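Local atomic coordinates of glutamate--LysW ligase ArgX (Sulfolobus tokodaii, PDB entry 3VPB), a protein that probably catalyses the ATP-dependent joining of glutamate to the C-terminal glutamate of the carrier protein LysW in arginine biosynthesis. Residues Ile17-Ala20 with Leu21-Lys25. Residues are numbered along the deposited sequence; the frame is centred on the assembly and turned at random.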
loop_
_atom_site.group_PDB
_atom_site.type_symbol
_atom_site.label_atom_id
_atom_site.label_comp_id
_atom_site.label_asym_id
_atom_site.label_seq_id
_atom_site.Cartn_x
_atom_site.Cartn_y
_atom_site.Cartn_z
ATOM N N ILE B 17 25.835 -17.603 -13.678
ATOM C CA ILE B 17 25.193 -18.152 -14.872
ATOM C C ILE B 17 25.783 -17.496 -16.127
ATOM O O ILE B 17 26.049 -18.173 -17.108
ATOM C CB ILE B 17 23.634 -18.030 -14.842
ATOM C CG1 ILE B 17 23.040 -18.868 -13.708
ATOM C CG2 ILE B 17 23.007 -18.468 -16.198
ATOM C CD1 ILE B 17 21.561 -18.533 -13.417
ATOM N N ALA B 18 26.012 -16.185 -16.085
ATOM C CA ALA B 18 26.640 -15.495 -17.202
ATOM C C ALA B 18 28.048 -16.061 -17.463
ATOM O O ALA B 18 28.444 -16.255 -18.628
ATOM C CB ALA B 18 26.716 -13.993 -16.944
ATOM N N LYS B 19 28.778 -16.353 -16.394
ATOM C CA LYS B 19 30.161 -16.808 -16.528
ATOM C C LYS B 19 30.154 -18.194 -17.123
ATOM O O LYS B 19 30.993 -18.526 -17.973
ATOM C CB LYS B 19 30.882 -16.790 -15.169
ATOM C CG LYS B 19 32.356 -17.233 -15.210
ATOM C CD LYS B 19 33.209 -16.298 -16.105
ATOM C CE LYS B 19 34.711 -16.598 -15.993
ATOM N NZ LYS B 19 35.109 -17.839 -16.751
ATOM N N ALA B 20 29.186 -19.007 -16.710
ATOM C CA ALA B 20 29.082 -20.363 -17.241
ATOM C C ALA B 20 28.657 -20.401 -18.714
ATOM O O ALA B 20 29.112 -21.278 -19.473
ATOM C CB ALA B 20 28.143 -21.233 -16.358
ATOM N N LEU B 21 27.791 -19.465 -19.124
ATOM C CA LEU B 21 27.450 -19.305 -20.538
ATOM C C LEU B 21 28.733 -18.997 -21.330
ATOM O O LEU B 21 29.060 -19.704 -22.302
ATOM C CB LEU B 21 26.358 -18.237 -20.756
ATOM C CG LEU B 21 24.949 -18.655 -20.269
ATOM C CD1 LEU B 21 24.023 -17.446 -20.078
ATOM C CD2 LEU B 21 24.310 -19.676 -21.183
ATOM N N GLU B 22 29.471 -17.997 -20.869
ATOM C CA GLU B 22 30.745 -17.608 -21.490
ATOM C C GLU B 22 31.745 -18.777 -21.593
ATOM O O GLU B 22 32.336 -19.014 -22.660
ATOM C CB GLU B 22 31.360 -16.467 -20.687
ATOM C CG GLU B 22 32.724 -15.975 -21.191
ATOM C CD GLU B 22 33.397 -15.001 -20.215
ATOM O OE1 GLU B 22 32.712 -14.082 -19.701
ATOM O OE2 GLU B 22 34.615 -15.166 -19.957
ATOM N N GLU B 23 31.921 -19.506 -20.485
ATOM C CA GLU B 23 32.936 -20.548 -20.366
ATOM C C GLU B 23 32.626 -21.752 -21.240
ATOM O O GLU B 23 33.537 -22.474 -21.628
ATOM C CB GLU B 23 33.034 -21.026 -18.921
ATOM C CG GLU B 23 34.005 -20.276 -18.060
ATOM C CD GLU B 23 34.004 -20.757 -16.609
ATOM O OE1 GLU B 23 33.846 -21.970 -16.341
ATOM O OE2 GLU B 23 34.183 -19.912 -15.722
ATOM N N ASN B 24 31.339 -21.973 -21.501
ATOM C CA ASN B 24 30.873 -23.067 -22.348
ATOM C C ASN B 24 30.595 -22.639 -23.796
ATOM O O ASN B 24 29.978 -23.397 -24.557
ATOM C CB ASN B 24 29.634 -23.733 -21.723
ATOM C CG ASN B 24 29.971 -24.490 -20.433
ATOM O OD1 ASN B 24 30.218 -25.693 -20.458
ATOM N ND2 ASN B 24 29.999 -23.784 -19.314
ATOM N N LYS B 25 31.024 -21.419 -24.141
ATOM C CA LYS B 25 31.007 -20.891 -25.522
ATOM C C LYS B 25 29.590 -20.776 -26.077
ATOM O O LYS B 25 29.330 -21.037 -27.264
ATOM C CB LYS B 25 31.898 -21.739 -26.465
ATOM C CG LYS B 25 33.335 -21.948 -25.945
ATOM C CD LYS B 25 34.080 -20.632 -25.691
ATOM C CE LYS B 25 35.120 -20.323 -26.781
ATOM N NZ LYS B 25 34.552 -19.641 -27.986
#
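Ile17 and Leu21, one turn apart on helix 12-23, lie side by side with CG2 of Ile17 4.1 Å from CD1 of Leu21, while Leu21 N donates to Ile17 O. These branched apolar residues suit the buried flank: Ile17 also meets Leu5 of strand 2-7, and Leu21 reaches Tyr28 and Val273. Ala18, whose methyl packs on Leu5 and Tyr28, fits a helix lying close against its sheet; its O receives Glu22 N at 3.0 Å, almost straight at 172°. Lys19 belongs to the exposed side. With CG anti to the backbone N (chi1 -179°), bends at chi2 and chi4 turn NZ back to the carboxylate as the chain crosses that of Glu23; the salt bridge to Glu23 OE2 is modelled at 2.5 Å, too short for its exact length to be trusted. Glu22 OE2, 4.2 Å from Lys19 NZ, may add a weaker attraction. Ala20, small enough to face helix 268-280, offers its O to two donors of Asn24: the backbone N at 3.1 Å and ND2 at 2.7 Å, the latter with Ala20 O nearly in the amide plane. Asn24 suits the spot where helical phi/psi ends, its amide folding back while ND2 also binds Gln270 OE1. Were Asn24 an alanine, Ala20 O would probably lose the ND2 bond and Gln270 OE1 its amide mate. After Asn24, Lys25, at positive phi, is the C-prime residue of a Schellman motif, its N bonded to Glu22 O. The chemistry implies a helix end secured by amide and backbone bonds, with the Lys19-Glu23 charge pair on the exposed side.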